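Local coordinates for aminoglycoside N(3)-acetyltransferase III (Serratia marcescens, PDB 7LAO), which acetylates the 3-amino group of 2-deoxystreptamine antibiotics such as gentamicin, kanamycin and tobramycin with acetyl-CoA, conferring resistance to them, at residues 4-18 and 239-251. Sequence-based numbering, arbitrary orientation.
Sequences NTIESITADLHGLGV and REGIVGRAPSYLF
Leu16 is the wedge here: from the last turn of helix 6-16 it drives its two methyls onto the hairpin formed by strands 239-243 and 246-251. With CG anti to the backbone N (chi1 -173°), CD1 presses against the backbone of the edge strand, 3.2 Å from Gly241 N, where the glycine leaves it space. CD2 touches both Val243 CG2 and Ser248 CB, and CG rests against CB of Leu250. Farther back along the helix, Ile9 and Leu13 meet Val243, each crossing it at about a right angle; Val243 CG1 is 3.8 Å from Ile9 CG2 and also meets CD2 of Leu13.

At the type II' turn from Val243 to Ala246 the grip becomes polar. Gly244 N donates to Asp12 OD2 over 3.0 Å in a nearly straight bond (172°), arriving on the anti side and tilted somewhat out of the carboxylate plane. Ile9 CD1 packs 3.5 Å from Gly244 CA.

The outer margin is looser and wetter. Arg239, bent at chi2 and chi3, folds its guanidinium back over the helix end. One face lies over Leu16 O, toward the rim of the group; that oxygen is buried with no hydrogen-bond partner. NH2 makes a weak bond to Gly15 O (2.8 Å). Waters in the guanidinium plane carry it on to His14 O and Glu240 O, and another joins Asp12 O to Ile242 O. Gly17 closes the helix in a Schellman motif, its C against Leu250 CD2.

The helix runs antiparallel to strand 239-243 (177°), the outermost strand of the mixed sheet, next to 246-252. Leu16, Val243 and Leu250 continue inward onto strand 157-161, while Ile9 and Val18 turn to helix 40-51, so the N-terminal helix is packed on the sheet near its edge strand and against helix 40-51.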
ATOM      1  N   ASN A   4      23.358   3.697 -10.270  1.00 42.91           N
ATOM      2  CA  ASN A   4      23.227   2.266 -10.189  1.00 41.09           C
ATOM      3  C   ASN A   4      22.528   1.720 -11.442  1.00 46.48           C
ATOM      4  O   ASN A   4      21.998   2.453 -12.271  1.00 46.91           O
ATOM      5  CB  ASN A   4      22.441   1.892  -8.910  1.00 42.36           C
ATOM      6  CG  ASN A   4      23.318   1.966  -7.690  1.00 50.91           C
ATOM      7  OD1 ASN A   4      23.146   2.822  -6.809  1.00 48.28           O
ATOM      8  ND2 ASN A   4      24.330   1.122  -7.679  1.00 55.02           N
ATOM      9  N   THR A   5      22.538   0.407 -11.565  1.00 51.27           N
ATOM     10  CA  THR A   5      22.116  -0.285 -12.768  1.00 54.36           C
ATOM     11  C   THR A   5      20.972  -1.243 -12.423  1.00 55.96           C
ATOM     12  O   THR A   5      20.624  -1.452 -11.256  1.00 46.91           O
ATOM     13  CB  THR A   5      23.316  -0.993 -13.420  1.00 49.36           C
ATOM     14  OG1 THR A   5      23.951  -1.898 -12.502  1.00 51.82           O
ATOM     15  CG2 THR A   5      24.338   0.037 -13.889  1.00 50.47           C
ATOM     16  N   ILE A   6      20.320  -1.798 -13.441  1.00 42.80           N
ATOM     17  CA  ILE A   6      19.323  -2.816 -13.132  1.00 39.14           C
ATOM     18  C   ILE A   6      19.962  -3.964 -12.357  1.00 42.31           C
ATOM     19  O   ILE A   6      19.402  -4.461 -11.359  1.00 39.32           O
ATOM     20  CB  ILE A   6      18.629  -3.294 -14.421  1.00 39.38           C
ATOM     21  CG1 ILE A   6      17.621  -2.244 -14.870  1.00 43.30           C
ATOM     22  CG2 ILE A   6      17.893  -4.578 -14.170  1.00 40.65           C
ATOM     23  CD1 ILE A   6      17.110  -2.460 -16.311  1.00 49.15           C
ATOM     24  N   GLU A   7      21.157  -4.387 -12.781  1.00 38.58           N
ATOM     25  CA  GLU A   7      21.777  -5.568 -12.189  1.00 45.28           C
ATOM     26  C   GLU A   7      22.245  -5.306 -10.761  1.00 38.36           C
ATOM     27  O   GLU A   7      22.190  -6.205  -9.914  1.00 40.54           O
ATOM     28  CB  GLU A   7      22.958  -6.034 -13.036  1.00 52.24           C
ATOM     29  CG  GLU A   7      22.567  -6.581 -14.407  1.00 65.64           C
ATOM     30  CD  GLU A   7      22.333  -5.473 -15.437  1.00 71.43           C
ATOM     31  OE1 GLU A   7      22.801  -4.334 -15.206  1.00 61.93           O
ATOM     32  OE2 GLU A   7      21.668  -5.743 -16.472  1.00 78.63           O
ATOM     33  N   SER A   8      22.720  -4.097 -10.483  1.00 39.77           N
ATOM     34  CA  SER A   8      23.222  -3.799  -9.140  1.00 43.21           C
ATOM     35  C   SER A   8      22.075  -3.683  -8.152  1.00 38.80           C
ATOM     36  O   SER A   8      22.175  -4.165  -7.016  1.00 34.33           O
ATOM     37  CB  SER A   8      24.065  -2.521  -9.155  1.00 46.29           C
ATOM     38  OG  SER A   8      23.290  -1.335  -9.187  1.00 42.99           O
ATOM     39  N   ILE A   9      20.956  -3.095  -8.583  1.00 35.15           N
ATOM     40  CA  ILE A   9      19.765  -3.054  -7.733  1.00 30.63           C
ATOM     41  C   ILE A   9      19.204  -4.452  -7.499  1.00 29.22           C
ATOM     42  O   ILE A   9      18.765  -4.770  -6.385  1.00 33.28           O
ATOM     43  CB  ILE A   9      18.691  -2.118  -8.318  1.00 30.58           C
ATOM     44  CG1 ILE A   9      19.238  -0.671  -8.547  1.00 36.94           C
ATOM     45  CG2 ILE A   9      17.393  -2.183  -7.409  1.00 28.59           C
ATOM     46  CD1 ILE A   9      19.864  -0.018  -7.300  1.00 34.00           C
ATOM     47  N   THR A  10      19.232  -5.317  -8.522  1.00 34.48           N
ATOM     48  CA  THR A  10      18.795  -6.695  -8.317  1.00 38.07           C
ATOM     49  C   THR A  10      19.664  -7.398  -7.286  1.00 41.26           C
ATOM     50  O   THR A  10      19.151  -8.143  -6.449  1.00 36.33           O
ATOM     51  CB  THR A  10      18.803  -7.485  -9.635  1.00 39.38           C
ATOM     52  OG1 THR A  10      18.005  -6.816 -10.616  1.00 38.23           O
ATOM     53  CG2 THR A  10      18.194  -8.859  -9.416  1.00 36.65           C
ATOM     54  N   ALA A  11      20.991  -7.185  -7.350  1.00 35.95           N
ATOM     55  CA  ALA A  11      21.898  -7.757  -6.361  1.00 38.92           C
ATOM     56  C   ALA A  11      21.589  -7.253  -4.956  1.00 35.72           C
ATOM     57  O   ALA A  11      21.517  -8.056  -4.018  1.00 32.08           O
ATOM     58  CB  ALA A  11      23.344  -7.455  -6.724  1.00 39.03           C
ATOM     59  N   ASP A  12      21.336  -5.944  -4.797  1.00 30.82           N
ATOM     60  CA  ASP A  12      20.982  -5.428  -3.464  1.00 30.07           C
ATOM     61  C   ASP A  12      19.686  -6.067  -2.927  1.00 32.99           C
ATOM     62  O   ASP A  12      19.588  -6.411  -1.743  1.00 28.70           O
ATOM     63  CB  ASP A  12      20.827  -3.900  -3.502  1.00 34.24           C
ATOM     64  CG  ASP A  12      22.133  -3.154  -3.903  1.00 47.71           C
ATOM     65  OD1 ASP A  12      23.228  -3.756  -3.776  1.00 48.29           O
ATOM     66  OD2 ASP A  12      22.037  -1.965  -4.308  1.00 36.71           O
ATOM     67  N   LEU A  13      18.659  -6.194  -3.779  1.00 27.84           N
ATOM     68  CA  LEU A  13      17.418  -6.849  -3.391  1.00 24.40           C
ATOM     69  C   LEU A  13      17.665  -8.275  -2.917  1.00 26.89           C
ATOM     70  O   LEU A  13      17.128  -8.715  -1.885  1.00 24.44           O
ATOM     71  CB  LEU A  13      16.472  -6.844  -4.601  1.00 27.24           C
ATOM     72  CG  LEU A  13      15.987  -5.435  -4.931  1.00 27.93           C
ATOM     73  CD1 LEU A  13      15.207  -5.491  -6.315  1.00 24.42           C
ATOM     74  CD2 LEU A  13      15.114  -4.854  -3.800  1.00 24.67           C
ATOM     75  N   HIS A  14      18.439  -9.034  -3.685  1.00 31.57           N
ATOM     76  CA  HIS A  14      18.753 -10.395  -3.267  1.00 28.68           C
ATOM     77  C   HIS A  14      19.475 -10.406  -1.930  1.00 34.96           C
ATOM     78  O   HIS A  14      19.157 -11.207  -1.047  1.00 35.72           O
ATOM     79  CB  HIS A  14      19.605 -11.068  -4.335  1.00 33.01           C
ATOM     80  CG  HIS A  14      19.766 -12.531  -4.129  1.00 46.27           C
ATOM     81  ND1 HIS A  14      20.808 -13.073  -3.408  1.00 48.33           N
ATOM     82  CD2 HIS A  14      18.979 -13.571  -4.502  1.00 45.47           C
ATOM     83  CE1 HIS A  14      20.679 -14.389  -3.378  1.00 48.19           C
ATOM     84  NE2 HIS A  14      19.578 -14.718  -4.034  1.00 49.03           N
ATOM     85  N   GLY A  15      20.433  -9.497  -1.748  1.00 39.27           N
ATOM     86  CA  GLY A  15      21.143  -9.446  -0.496  1.00 40.47           C
ATOM     87  C   GLY A  15      20.237  -9.075   0.653  1.00 39.92           C
ATOM     88  O   GLY A  15      20.526  -9.401   1.802  1.00 37.50           O
ATOM     89  N   LEU A  16      19.135  -8.390   0.368  1.00 32.68           N
ATOM     90  CA  LEU A  16      18.211  -8.018   1.436  1.00 32.24           C
ATOM     91  C   LEU A  16      17.261  -9.149   1.775  1.00 34.18           C
ATOM     92  O   LEU A  16      16.552  -9.106   2.802  1.00 34.24           O
ATOM     93  CB  LEU A  16      17.447  -6.756   1.029  1.00 26.91           C
ATOM     94  CG  LEU A  16      16.534  -6.059   2.011  1.00 33.42           C
ATOM     95  CD1 LEU A  16      17.321  -5.450   3.223  1.00 24.95           C
ATOM     96  CD2 LEU A  16      15.719  -5.031   1.271  1.00 31.08           C
ATOM     97  N   GLY A  17      17.235 -10.174   0.938  1.00 32.55           N
ATOM     98  CA  GLY A  17      16.412 -11.338   1.191  1.00 35.00           C
ATOM     99  C   GLY A  17      15.330 -11.590   0.163  1.00 32.34           C
ATOM    100  O   GLY A  17      14.614 -12.589   0.303  1.00 27.10           O
ATOM    101  N   VAL A  18      15.166 -10.754  -0.865  1.00 29.33           N
ATOM    102  CA  VAL A  18      14.158 -11.031  -1.889  1.00 26.47           C
ATOM    103  C   VAL A  18      14.583 -12.263  -2.682  1.00 33.28           C
ATOM    104  O   VAL A  18      15.764 -12.424  -3.020  1.00 30.35           O
ATOM    105  CB  VAL A  18      13.978  -9.815  -2.820  1.00 26.62           C
ATOM    106  CG1 VAL A  18      12.900 -10.107  -3.958  1.00 21.10           C
ATOM    107  CG2 VAL A  18      13.611  -8.541  -2.005  1.00 25.16           C
ATOM    108  N   ARG A 239      14.760  -7.891   7.890  1.00 22.09           N
ATOM    109  CA  ARG A 239      16.078  -7.662   7.303  1.00 31.30           C
ATOM    110  C   ARG A 239      16.220  -6.188   6.960  1.00 27.71           C
ATOM    111  O   ARG A 239      15.246  -5.544   6.539  1.00 29.38           O
ATOM    112  CB  ARG A 239      16.278  -8.480   6.016  1.00 36.50           C
ATOM    113  CG  ARG A 239      16.202  -9.999   6.203  1.00 33.43           C
ATOM    114  CD  ARG A 239      17.570 -10.547   6.656  1.00 39.02           C
ATOM    115  NE  ARG A 239      18.481 -10.487   5.528  1.00 46.49           N
ATOM    116  CZ  ARG A 239      18.634 -11.460   4.628  1.00 46.18           C
ATOM    117  NH1 ARG A 239      17.956 -12.593   4.751  1.00 51.18           N
ATOM    118  NH2 ARG A 239      19.464 -11.300   3.608  1.00 40.82           N
ATOM    119  N   GLU A 240      17.439  -5.687   7.083  1.00 26.14           N
ATOM    120  CA  GLU A 240      17.799  -4.312   6.727  1.00 28.15           C
ATOM    121  C   GLU A 240      18.998  -4.333   5.805  1.00 28.03           C
ATOM    122  O   GLU A 240      19.865  -5.201   5.923  1.00 27.50           O
ATOM    123  CB  GLU A 240      18.203  -3.450   7.985  1.00 25.67           C
ATOM    124  CG  GLU A 240      17.087  -3.389   9.072  1.00 38.63           C
ATOM    125  CD  GLU A 240      17.408  -2.494  10.251  1.00 39.21           C
ATOM    126  OE1 GLU A 240      18.277  -1.599  10.124  1.00 34.41           O
ATOM    127  OE2 GLU A 240      16.796  -2.682  11.328  1.00 36.35           O
ATOM    128  N   GLY A 241      19.086  -3.332   4.925  1.00 26.07           N
ATOM    129  CA  GLY A 241      20.276  -3.181   4.110  1.00 27.78           C
ATOM    130  C   GLY A 241      20.024  -2.060   3.126  1.00 35.29           C
ATOM    131  O   GLY A 241      18.925  -1.499   3.064  1.00 32.41           O
ATOM    132  N   ILE A 242      21.033  -1.796   2.290  1.00 32.68           N
ATOM    133  CA  ILE A 242      20.940  -0.684   1.351  1.00 31.48           C
ATOM    134  C   ILE A 242      20.494  -1.222   0.011  1.00 31.03           C
ATOM    135  O   ILE A 242      21.007  -2.241  -0.441  1.00 36.89           O
ATOM    136  CB  ILE A 242      22.290   0.045   1.196  1.00 39.28           C
ATOM    137  CG1 ILE A 242      22.741   0.632   2.533  1.00 56.32           C
ATOM    138  CG2 ILE A 242      22.186   1.138   0.118  1.00 45.47           C
ATOM    139  CD1 ILE A 242      21.764   1.654   3.040  1.00 62.86           C
ATOM    140  N   VAL A 243      19.620  -0.493  -0.675  1.00 31.94           N
ATOM    141  CA  VAL A 243      19.262  -0.807  -2.052  1.00 31.84           C
ATOM    142  C   VAL A 243      19.460   0.463  -2.852  1.00 34.56           C
ATOM    143  O   VAL A 243      18.763   1.449  -2.615  1.00 36.27           O
ATOM    144  CB  VAL A 243      17.817  -1.328  -2.174  1.00 30.11           C
ATOM    145  CG1 VAL A 243      17.550  -1.637  -3.645  1.00 31.32           C
ATOM    146  CG2 VAL A 243      17.617  -2.548  -1.245  1.00 27.89           C
ATOM    147  N   GLY A 244      20.420   0.451  -3.772  1.00 36.60           N
ATOM    148  CA  GLY A 244      20.758   1.696  -4.435  1.00 39.81           C
ATOM    149  C   GLY A 244      21.520   2.527  -3.418  1.00 42.17           C
ATOM    150  O   GLY A 244      22.562   2.084  -2.940  1.00 40.99           O
ATOM    151  N   ARG A 245      20.995   3.681  -3.018  1.00 42.22           N
ATOM    152  CA  ARG A 245      21.530   4.403  -1.868  1.00 43.33           C
ATOM    153  C   ARG A 245      20.498   4.538  -0.749  1.00 41.34           C
ATOM    154  O   ARG A 245      20.648   5.391   0.120  1.00 42.91           O
ATOM    155  CB  ARG A 245      22.044   5.772  -2.316  1.00 47.79           C
ATOM    156  CG  ARG A 245      23.179   5.604  -3.279  1.00 49.98           C
ATOM    157  CD  ARG A 245      23.538   6.896  -4.038  1.00 54.89           C
ATOM    158  NE  ARG A 245      24.814   6.710  -4.698  1.00 57.17           N
ATOM    159  CZ  ARG A 245      25.007   6.406  -5.983  1.00 60.70           C
ATOM    160  NH1 ARG A 245      23.986   6.251  -6.812  1.00 57.58           N
ATOM    161  NH2 ARG A 245      26.247   6.281  -6.447  1.00 60.72           N
ATOM    162  N   ALA A 246      19.424   3.704  -0.751  1.00 40.07           N
ATOM    163  CA  ALA A 246      18.356   3.905   0.224  1.00 36.77           C
ATOM    164  C   ALA A 246      18.443   2.882   1.341  1.00 34.06           C
ATOM    165  O   ALA A 246      18.454   1.677   1.041  1.00 32.09           O
ATOM    166  CB  ALA A 246      16.975   3.800  -0.426  1.00 36.76           C
ATOM    167  N   PRO A 247      18.450   3.303   2.619  1.00 37.73           N
ATOM    168  CA  PRO A 247      18.203   2.348   3.721  1.00 37.30           C
ATOM    169  C   PRO A 247      16.880   1.621   3.511  1.00 43.17           C
ATOM    170  O   PRO A 247      15.847   2.242   3.234  1.00 39.32           O
ATOM    171  CB  PRO A 247      18.132   3.230   4.965  1.00 34.45           C
ATOM    172  CG  PRO A 247      17.884   4.616   4.450  1.00 48.95           C
ATOM    173  CD  PRO A 247      18.592   4.684   3.113  1.00 45.15           C
ATOM    174  N   SER A 248      16.906   0.309   3.646  1.00 27.39           N
ATOM    175  CA  SER A 248      15.747  -0.452   3.206  1.00 25.61           C
ATOM    176  C   SER A 248      15.414  -1.543   4.215  1.00 24.81           C
ATOM    177  O   SER A 248      16.278  -1.974   4.990  1.00 27.05           O
ATOM    178  CB  SER A 248      15.958  -1.035   1.798  1.00 25.77           C
ATOM    179  OG  SER A 248      15.983   0.009   0.821  1.00 29.70           O
ATOM    180  N   TYR A 249      14.139  -1.954   4.213  1.00 24.88           N
ATOM    181  CA  TYR A 249      13.623  -2.980   5.127  1.00 31.56           C
ATOM    182  C   TYR A 249      12.864  -4.029   4.336  1.00 28.32           C
ATOM    183  O   TYR A 249      12.166  -3.709   3.356  1.00 22.75           O
ATOM    184  CB  TYR A 249      12.638  -2.431   6.151  1.00 26.13           C
ATOM    185  CG  TYR A 249      13.196  -1.429   7.122  1.00 25.35           C
ATOM    186  CD1 TYR A 249      13.454  -0.112   6.731  1.00 26.82           C
ATOM    187  CD2 TYR A 249      13.440  -1.800   8.458  1.00 28.23           C
ATOM    188  CE1 TYR A 249      13.955   0.817   7.642  1.00 38.14           C
ATOM    189  CE2 TYR A 249      13.933  -0.878   9.360  1.00 29.30           C
ATOM    190  CZ  TYR A 249      14.187   0.419   8.966  1.00 34.85           C
ATOM    191  OH  TYR A 249      14.686   1.322   9.859  1.00 42.95           O
ATOM    192  N   LEU A 250      12.966  -5.279   4.783  1.00 25.48           N
ATOM    193  CA  LEU A 250      12.117  -6.335   4.249  1.00 20.58           C
ATOM    194  C   LEU A 250      11.475  -7.072   5.445  1.00 24.10           C
ATOM    195  O   LEU A 250      12.185  -7.599   6.321  1.00 22.44           O
ATOM    196  CB  LEU A 250      12.893  -7.291   3.321  1.00 21.01           C
ATOM    197  CG  LEU A 250      12.063  -8.420   2.644  1.00 21.56           C
ATOM    198  CD1 LEU A 250      11.010  -7.927   1.656  1.00 21.82           C
ATOM    199  CD2 LEU A 250      12.993  -9.473   1.995  1.00 28.61           C
ATOM    200  N   PHE A 251      10.148  -7.024   5.505  1.00 22.46           N
ATOM    201  CA  PHE A 251       9.307  -7.618   6.560  1.00 24.12           C
ATOM    202  C   PHE A 251       8.450  -8.756   6.021  1.00 29.31           C
ATOM    203  O   PHE A 251       7.844  -8.647   4.942  1.00 23.85           O
ATOM    204  CB  PHE A 251       8.340  -6.576   7.128  1.00 22.14           C
ATOM    205  CG  PHE A 251       8.977  -5.377   7.693  1.00 27.94           C
ATOM    206  CD1 PHE A 251       9.613  -5.449   8.914  1.00 25.39           C
ATOM    207  CD2 PHE A 251       8.900  -4.137   7.045  1.00 28.49           C
ATOM    208  CE1 PHE A 251      10.204  -4.330   9.512  1.00 29.17           C
ATOM    209  CE2 PHE A 251       9.504  -2.988   7.636  1.00 30.63           C
ATOM    210  CZ  PHE A 251      10.131  -3.087   8.850  1.00 33.52           C
TER
HETATM  211  O   HOH W   1      20.809  -4.917   0.348  1.00 29.14           O
HETATM  212  O   HOH W   2      23.960   0.054  -3.226  1.00 47.96           O
HETATM  213  O   HOH W   3      20.343 -12.739   1.260  1.00 44.19           O
HETATM  214  O   HOH W   4      20.208  -7.888   4.774  1.00 45.14           O